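Local coordinates for probable sugar ABC transporter, sugar-binding protein (Streptococcus pneumoniae, PDB 2W7Y) that binds the blood group A-trisaccharide as the solute-binding protein of a probable sugar ABC transporter, to which it presumably delivers captured glycans for import, at residues A[211-225]-A[382-394]. Residues are numbered along the deposited sequence; the frame is centred on the assembly and turned at random.
Sequences FNTVLGTTENGRKLL and KAVVPTVSDVWGG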
ATOM      1  N   PHE A 211       2.203  -3.312  12.795  1.00 23.11           N
ATOM      2  CA  PHE A 211       1.034  -4.003  13.355  1.00 23.17           C
ATOM      3  C   PHE A 211       0.524  -5.099  12.411  1.00 23.22           C
ATOM      4  O   PHE A 211       0.268  -6.224  12.842  1.00 23.21           O
ATOM      5  CB  PHE A 211      -0.092  -3.007  13.674  1.00 23.10           C
ATOM      6  CG  PHE A 211      -1.382  -3.659  14.138  1.00 23.21           C
ATOM      7  CD1 PHE A 211      -1.526  -4.106  15.452  1.00 23.11           C
ATOM      8  CD2 PHE A 211      -2.454  -3.816  13.259  1.00 22.91           C
ATOM      9  CE1 PHE A 211      -2.720  -4.711  15.879  1.00 23.13           C
ATOM     10  CE2 PHE A 211      -3.647  -4.413  13.676  1.00 23.10           C
ATOM     11  CZ  PHE A 211      -3.782  -4.861  14.988  1.00 22.98           C
ATOM     12  N   ASN A 212       0.378  -4.747  11.136  1.00 23.10           N
ATOM     13  CA  ASN A 212      -0.090  -5.650  10.090  1.00 23.12           C
ATOM     14  C   ASN A 212       0.738  -6.927  10.012  1.00 23.11           C
ATOM     15  O   ASN A 212       0.192  -8.027   9.877  1.00 23.04           O
ATOM     16  CB  ASN A 212      -0.026  -4.932   8.738  1.00 23.26           C
ATOM     17  CG  ASN A 212      -1.082  -5.408   7.747  1.00 23.27           C
ATOM     18  OD1 ASN A 212      -1.568  -4.617   6.945  1.00 23.92           O
ATOM     19  ND2 ASN A 212      -1.423  -6.692   7.779  1.00 23.40           N
ATOM     20  N   THR A 213       2.057  -6.768  10.106  1.00 23.08           N
ATOM     21  CA  THR A 213       2.982  -7.883   9.937  1.00 22.98           C
ATOM     22  C   THR A 213       3.220  -8.693  11.212  1.00 23.00           C
ATOM     23  O   THR A 213       3.442  -9.902  11.132  1.00 22.92           O
ATOM     24  CB  THR A 213       4.326  -7.444   9.299  1.00 22.88           C
ATOM     25  OG1 THR A 213       4.883  -6.336  10.021  1.00 23.19           O
ATOM     26  CG2 THR A 213       4.115  -7.037   7.856  1.00 22.64           C
ATOM     27  N   VAL A 214       3.165  -8.042  12.374  1.00 23.09           N
ATOM     28  CA  VAL A 214       3.385  -8.744  13.649  1.00 23.34           C
ATOM     29  C   VAL A 214       2.178  -9.605  14.013  1.00 23.51           C
ATOM     30  O   VAL A 214       2.313 -10.626  14.687  1.00 23.80           O
ATOM     31  CB  VAL A 214       3.809  -7.790  14.819  1.00 23.33           C
ATOM     32  CG1 VAL A 214       2.617  -7.027  15.395  1.00 23.32           C
ATOM     33  CG2 VAL A 214       4.526  -8.573  15.918  1.00 23.23           C
ATOM     34  N   LEU A 215       1.004  -9.192  13.544  1.00 23.63           N
ATOM     35  CA  LEU A 215      -0.207  -9.984  13.672  1.00 23.61           C
ATOM     36  C   LEU A 215      -0.072 -11.272  12.853  1.00 23.62           C
ATOM     37  O   LEU A 215      -0.485 -12.342  13.299  1.00 23.86           O
ATOM     38  CB  LEU A 215      -1.423  -9.161  13.225  1.00 23.60           C
ATOM     39  CG  LEU A 215      -2.836  -9.602  13.621  1.00 23.63           C
ATOM     40  CD1 LEU A 215      -3.051  -9.561  15.131  1.00 23.37           C
ATOM     41  CD2 LEU A 215      -3.857  -8.725  12.921  1.00 23.87           C
ATOM     42  N   GLY A 216       0.541 -11.170  11.675  1.00 23.63           N
ATOM     43  CA  GLY A 216       0.770 -12.326  10.802  1.00 23.54           C
ATOM     44  C   GLY A 216       1.855 -13.292  11.261  1.00 23.43           C
ATOM     45  O   GLY A 216       2.284 -14.158  10.500  1.00 23.35           O
ATOM     46  N   THR A 217       2.283 -13.145  12.512  1.00 23.42           N
ATOM     47  CA  THR A 217       3.352 -13.955  13.088  1.00 23.32           C
ATOM     48  C   THR A 217       2.807 -15.249  13.721  1.00 23.28           C
ATOM     49  O   THR A 217       3.569 -16.169  14.035  1.00 23.16           O
ATOM     50  CB  THR A 217       4.189 -13.115  14.102  1.00 23.32           C
ATOM     51  OG1 THR A 217       5.577 -13.450  13.991  1.00 23.65           O
ATOM     52  CG2 THR A 217       3.712 -13.299  15.538  1.00 23.43           C
ATOM     53  N   THR A 218       1.486 -15.302  13.904  1.00 23.16           N
ATOM     54  CA  THR A 218       0.802 -16.503  14.382  1.00 23.24           C
ATOM     55  C   THR A 218      -0.323 -16.887  13.423  1.00 23.23           C
ATOM     56  O   THR A 218      -0.791 -16.052  12.646  1.00 23.01           O
ATOM     57  CB  THR A 218       0.193 -16.320  15.799  1.00 23.28           C
ATOM     58  OG1 THR A 218      -0.824 -15.312  15.761  1.00 23.36           O
ATOM     59  CG2 THR A 218       1.258 -15.944  16.829  1.00 23.24           C
ATOM     60  N   GLU A 219      -0.752 -18.149  13.490  1.00 23.20           N
ATOM     61  CA  GLU A 219      -1.877 -18.647  12.694  1.00 23.25           C
ATOM     62  C   GLU A 219      -3.176 -17.895  12.992  1.00 23.21           C
ATOM     63  O   GLU A 219      -3.902 -17.519  12.070  1.00 23.20           O
ATOM     64  CB  GLU A 219      -2.080 -20.151  12.914  1.00 23.35           C
ATOM     65  CG  GLU A 219      -1.059 -21.053  12.211  1.00 23.77           C
ATOM     66  CD  GLU A 219      -1.253 -21.136  10.694  1.00 24.45           C
ATOM     67  OE1 GLU A 219      -0.437 -21.820  10.033  1.00 24.34           O
ATOM     68  OE2 GLU A 219      -2.209 -20.523  10.157  1.00 24.61           O
ATOM     69  N   ASN A 220      -3.453 -17.677  14.278  1.00 23.21           N
ATOM     70  CA  ASN A 220      -4.646 -16.951  14.726  1.00 23.20           C
ATOM     71  C   ASN A 220      -4.696 -15.505  14.235  1.00 23.17           C
ATOM     72  O   ASN A 220      -5.766 -14.991  13.907  1.00 23.14           O
ATOM     73  CB  ASN A 220      -4.757 -16.982  16.254  1.00 23.26           C
ATOM     74  CG  ASN A 220      -5.051 -18.372  16.799  1.00 23.13           C
ATOM     75  OD1 ASN A 220      -5.605 -19.227  16.107  1.00 23.21           O
ATOM     76  ND2 ASN A 220      -4.687 -18.598  18.054  1.00 23.06           N
ATOM     77  N   GLY A 221      -3.534 -14.858  14.194  1.00 23.24           N
ATOM     78  CA  GLY A 221      -3.409 -13.505  13.668  1.00 23.12           C
ATOM     79  C   GLY A 221      -3.586 -13.430  12.160  1.00 23.12           C
ATOM     80  O   GLY A 221      -4.096 -12.434  11.645  1.00 23.33           O
ATOM     81  N   ARG A 222      -3.160 -14.478  11.455  1.00 23.08           N
ATOM     82  CA  ARG A 222      -3.301 -14.560   9.998  1.00 23.11           C
ATOM     83  C   ARG A 222      -4.756 -14.732   9.554  1.00 23.13           C
ATOM     84  O   ARG A 222      -5.189 -14.113   8.584  1.00 23.08           O
ATOM     85  CB  ARG A 222      -2.446 -15.697   9.426  1.00 23.19           C
ATOM     86  CG  ARG A 222      -0.948 -15.445   9.462  1.00 23.19           C
ATOM     87  CD  ARG A 222      -0.162 -16.633   8.917  1.00 23.23           C
ATOM     88  NE  ARG A 222       1.157 -16.711   9.540  1.00 23.73           N
ATOM     89  CZ  ARG A 222       1.611 -17.745  10.247  1.00 23.52           C
ATOM     90  NH1 ARG A 222       0.865 -18.831  10.409  1.00 23.39           N
ATOM     91  NH2 ARG A 222       2.826 -17.699  10.777  1.00 23.60           N
ATOM     92  N   LYS A 223      -5.507 -15.574  10.263  1.00 23.21           N
ATOM     93  CA  LYS A 223      -6.915 -15.806   9.927  1.00 23.22           C
ATOM     94  C   LYS A 223      -7.815 -14.620  10.300  1.00 23.18           C
ATOM     95  O   LYS A 223      -8.889 -14.441   9.723  1.00 23.18           O
ATOM     96  CB  LYS A 223      -7.429 -17.130  10.512  1.00 23.28           C
ATOM     97  CG  LYS A 223      -7.401 -17.240  12.029  1.00 23.55           C
ATOM     98  CD  LYS A 223      -7.944 -18.597  12.470  1.00 23.64           C
ATOM     99  CE  LYS A 223      -8.035 -18.706  13.985  1.00 23.55           C
ATOM    100  NZ  LYS A 223      -8.523 -20.041  14.427  1.00 23.66           N
ATOM    101  N   LEU A 224      -7.364 -13.819  11.264  1.00 23.18           N
ATOM    102  CA  LEU A 224      -7.967 -12.520  11.561  1.00 23.25           C
ATOM    103  C   LEU A 224      -7.950 -11.610  10.337  1.00 23.32           C
ATOM    104  O   LEU A 224      -8.921 -10.903  10.076  1.00 23.40           O
ATOM    105  CB  LEU A 224      -7.224 -11.839  12.719  1.00 23.24           C
ATOM    106  CG  LEU A 224      -7.874 -11.638  14.094  1.00 23.20           C
ATOM    107  CD1 LEU A 224      -8.756 -12.808  14.543  1.00 22.78           C
ATOM    108  CD2 LEU A 224      -6.803 -11.326  15.130  1.00 22.59           C
ATOM    109  N   LEU A 225      -6.841 -11.647   9.595  1.00 23.44           N
ATOM    110  CA  LEU A 225      -6.663 -10.866   8.369  1.00 23.55           C
ATOM    111  C   LEU A 225      -7.218 -11.547   7.105  1.00 23.55           C
ATOM    112  O   LEU A 225      -6.932 -11.112   5.989  1.00 23.74           O
ATOM    113  CB  LEU A 225      -5.179 -10.515   8.175  1.00 23.49           C
ATOM    114  CG  LEU A 225      -4.533  -9.529   9.159  1.00 23.63           C
ATOM    115  CD1 LEU A 225      -3.011  -9.689   9.141  1.00 22.94           C
ATOM    116  CD2 LEU A 225      -4.925  -8.080   8.840  1.00 23.53           C
ATOM    117  N   LYS A 382       8.218 -16.185   4.335  1.00 23.29           N
ATOM    118  CA  LYS A 382       7.678 -17.344   5.046  1.00 23.30           C
ATOM    119  C   LYS A 382       6.163 -17.227   5.197  1.00 23.25           C
ATOM    120  O   LYS A 382       5.441 -18.214   5.094  1.00 23.27           O
ATOM    121  CB  LYS A 382       8.322 -17.481   6.426  1.00 23.34           C
ATOM    122  CG  LYS A 382       9.803 -17.835   6.418  1.00 23.78           C
ATOM    123  CD  LYS A 382      10.329 -17.911   7.843  1.00 24.28           C
ATOM    124  CE  LYS A 382      11.839 -17.708   7.909  1.00 24.45           C
ATOM    125  NZ  LYS A 382      12.265 -17.334   9.295  1.00 24.66           N
ATOM    126  N   ALA A 383       5.694 -16.010   5.452  1.00 23.39           N
ATOM    127  CA  ALA A 383       4.270 -15.721   5.542  1.00 23.42           C
ATOM    128  C   ALA A 383       3.980 -14.395   4.876  1.00 23.47           C
ATOM    129  O   ALA A 383       4.787 -13.464   4.931  1.00 23.60           O
ATOM    130  CB  ALA A 383       3.811 -15.697   6.996  1.00 23.40           C
ATOM    131  N   VAL A 384       2.820 -14.307   4.245  1.00 23.55           N
ATOM    132  CA  VAL A 384       2.425 -13.084   3.580  1.00 23.43           C
ATOM    133  C   VAL A 384       0.993 -12.701   3.989  1.00 23.41           C
ATOM    134  O   VAL A 384       0.096 -13.556   4.024  1.00 23.50           O
ATOM    135  CB  VAL A 384       2.666 -13.196   2.042  1.00 23.56           C
ATOM    136  CG1 VAL A 384       1.372 -13.414   1.251  1.00 23.82           C
ATOM    137  CG2 VAL A 384       3.470 -12.009   1.538  1.00 23.46           C
ATOM    138  N   VAL A 385       0.809 -11.428   4.340  1.00 23.10           N
ATOM    139  CA  VAL A 385      -0.483 -10.899   4.796  1.00 23.13           C
ATOM    140  C   VAL A 385      -1.034  -9.809   3.860  1.00 23.11           C
ATOM    141  O   VAL A 385      -0.263  -9.152   3.161  1.00 23.03           O
ATOM    142  CB  VAL A 385      -0.417 -10.349   6.265  1.00 23.10           C
ATOM    143  CG1 VAL A 385      -0.161 -11.473   7.261  1.00 23.04           C
ATOM    144  CG2 VAL A 385       0.627  -9.245   6.409  1.00 23.09           C
ATOM    145  N   PRO A 386      -2.374  -9.634   3.824  1.00 23.13           N
ATOM    146  CA  PRO A 386      -2.940  -8.492   3.112  1.00 23.13           C
ATOM    147  C   PRO A 386      -2.942  -7.250   4.009  1.00 23.08           C
ATOM    148  O   PRO A 386      -2.692  -7.357   5.211  1.00 23.21           O
ATOM    149  CB  PRO A 386      -4.371  -8.945   2.811  1.00 22.96           C
ATOM    150  CG  PRO A 386      -4.719  -9.850   3.941  1.00 23.10           C
ATOM    151  CD  PRO A 386      -3.426 -10.486   4.417  1.00 23.19           C
ATOM    152  N   THR A 387      -3.216  -6.085   3.437  1.00 23.07           N
ATOM    153  CA  THR A 387      -3.266  -4.860   4.237  1.00 23.20           C
ATOM    154  C   THR A 387      -4.557  -4.809   5.041  1.00 23.39           C
ATOM    155  O   THR A 387      -5.615  -5.243   4.561  1.00 23.44           O
ATOM    156  CB  THR A 387      -3.176  -3.582   3.382  1.00 23.01           C
ATOM    157  OG1 THR A 387      -4.196  -3.612   2.376  1.00 23.40           O
ATOM    158  CG2 THR A 387      -1.813  -3.449   2.731  1.00 22.91           C
ATOM    159  N   VAL A 388      -4.455  -4.287   6.263  1.00 23.31           N
ATOM    160  CA  VAL A 388      -5.613  -3.982   7.107  1.00 23.37           C
ATOM    161  C   VAL A 388      -6.695  -3.252   6.302  1.00 23.42           C
ATOM    162  O   VAL A 388      -7.882  -3.572   6.413  1.00 23.55           O
ATOM    163  CB  VAL A 388      -5.197  -3.136   8.352  1.00 23.38           C
ATOM    164  CG1 VAL A 388      -6.405  -2.463   9.005  1.00 23.43           C
ATOM    165  CG2 VAL A 388      -4.448  -3.998   9.366  1.00 23.19           C
ATOM    166  N   SER A 389      -6.264  -2.294   5.483  1.00 23.24           N
ATOM    167  CA  SER A 389      -7.151  -1.502   4.635  1.00 23.33           C
ATOM    168  C   SER A 389      -7.997  -2.339   3.672  1.00 23.20           C
ATOM    169  O   SER A 389      -9.184  -2.076   3.504  1.00 23.25           O
ATOM    170  CB  SER A 389      -6.332  -0.473   3.849  1.00 23.40           C
ATOM    171  OG  SER A 389      -7.177   0.500   3.263  1.00 24.38           O
ATOM    172  N   ASP A 390      -7.381  -3.341   3.045  1.00 23.36           N
ATOM    173  CA  ASP A 390      -8.059  -4.193   2.063  1.00 23.21           C
ATOM    174  C   ASP A 390      -9.111  -5.088   2.698  1.00 23.11           C
ATOM    175  O   ASP A 390     -10.229  -5.216   2.190  1.00 22.99           O
ATOM    176  CB  ASP A 390      -7.042  -5.056   1.305  1.00 23.28           C
ATOM    177  CG  ASP A 390      -6.407  -4.329   0.127  1.00 23.69           C
ATOM    178  OD1 ASP A 390      -5.594  -4.959  -0.582  1.00 24.52           O
ATOM    179  OD2 ASP A 390      -6.719  -3.139  -0.099  1.00 23.32           O
ATOM    180  N   VAL A 391      -8.744  -5.693   3.819  1.00 23.06           N
ATOM    181  CA  VAL A 391      -9.553  -6.729   4.442  1.00 23.13           C
ATOM    182  C   VAL A 391     -10.531  -6.168   5.493  1.00 23.08           C
ATOM    183  O   VAL A 391     -11.642  -6.680   5.645  1.00 22.92           O
ATOM    184  CB  VAL A 391      -8.647  -7.888   4.989  1.00 23.11           C
ATOM    185  CG1 VAL A 391      -7.722  -7.404   6.117  1.00 23.43           C
ATOM    186  CG2 VAL A 391      -9.475  -9.089   5.421  1.00 23.12           C
ATOM    187  N   TRP A 392     -10.129  -5.105   6.192  1.00 23.12           N
ATOM    188  CA  TRP A 392     -10.972  -4.527   7.245  1.00 23.04           C
ATOM    189  C   TRP A 392     -11.571  -3.159   6.894  1.00 23.13           C
ATOM    190  O   TRP A 392     -12.426  -2.646   7.621  1.00 23.20           O
ATOM    191  CB  TRP A 392     -10.227  -4.465   8.589  1.00 22.88           C
ATOM    192  CG  TRP A 392      -9.718  -5.799   9.108  1.00 22.66           C
ATOM    193  CD1 TRP A 392     -10.129  -7.049   8.728  1.00 22.61           C
ATOM    194  CD2 TRP A 392      -8.724  -5.997  10.123  1.00 22.61           C
ATOM    195  NE1 TRP A 392      -9.439  -8.011   9.428  1.00 22.53           N
ATOM    196  CE2 TRP A 392      -8.574  -7.393  10.294  1.00 22.93           C
ATOM    197  CE3 TRP A 392      -7.942  -5.132  10.902  1.00 22.75           C
ATOM    198  CZ2 TRP A 392      -7.670  -7.941  11.212  1.00 22.73           C
ATOM    199  CZ3 TRP A 392      -7.044  -5.680  11.814  1.00 22.59           C
ATOM    200  CH2 TRP A 392      -6.917  -7.072  11.956  1.00 22.38           C
ATOM    201  N   GLY A 393     -11.127  -2.577   5.783  1.00 23.17           N
ATOM    202  CA  GLY A 393     -11.689  -1.318   5.298  1.00 23.19           C
ATOM    203  C   GLY A 393     -10.896  -0.093   5.702  1.00 23.14           C
ATOM    204  O   GLY A 393     -10.058  -0.159   6.602  1.00 23.09           O
ATOM    205  N   GLY A 394     -11.186   1.027   5.042  1.00 23.19           N
ATOM    206  CA  GLY A 394     -10.464   2.284   5.244  1.00 23.30           C
ATOM    207  C   GLY A 394     -10.628   2.940   6.606  1.00 23.30           C
ATOM    208  O   GLY A 394      -9.704   3.598   7.093  1.00 23.42           O
TER
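Asn212, near the end of helix 207-215, faces the turn between strand 383-385 and helix 388-392, where its CA lies 6.5 Å from that of Val388; the short axes of helices 211-215 and 388-392 run at 69° to each other. Asn212 ND2 donates to Pro386 O (2.9 Å) and Asn212 OD1 accepts from Val388 N (3.0 Å), and the two bonds together fix which way round the amide sits. With CG swung away from the backbone N (chi1 -150°), the group reaches the start of helix 388-392. The N-cap there is Thr387, whose side chain is about 7 Å from the bound N-acetylgalactosamine.

Trp392 makes the second polar link: NE1 donates to Leu224 O, which lies in the indole plane, 3.0 Å away. Leu225 comes over one face of the same indole, its CD2 4.0 Å from the centroid of the six-membered ring in a CH-pi contact, while CD1 turns to Val385 CG1. Phe211 CE2 meets the edge of the indole at Trp392 CZ3, and Leu215 CD2 lies 3.6 Å from Trp392 CH2. After helix 207-215, Val385 CG1 lies 3.8 Å from Gly216 CA, leaving no room for a side chain there. Arg222 NE donates to Gly216 O and rests near Ala383 CB.

Strand 383-385 pairs parallel with strand 302-306 in a mixed sheet; helices 207-215 and 219-224 pack against it through this contact. Phe211 continues the apolar core to Phe239 of helix 237-252, in an edge-to-face pair, and to Ile400 of helix 394-406.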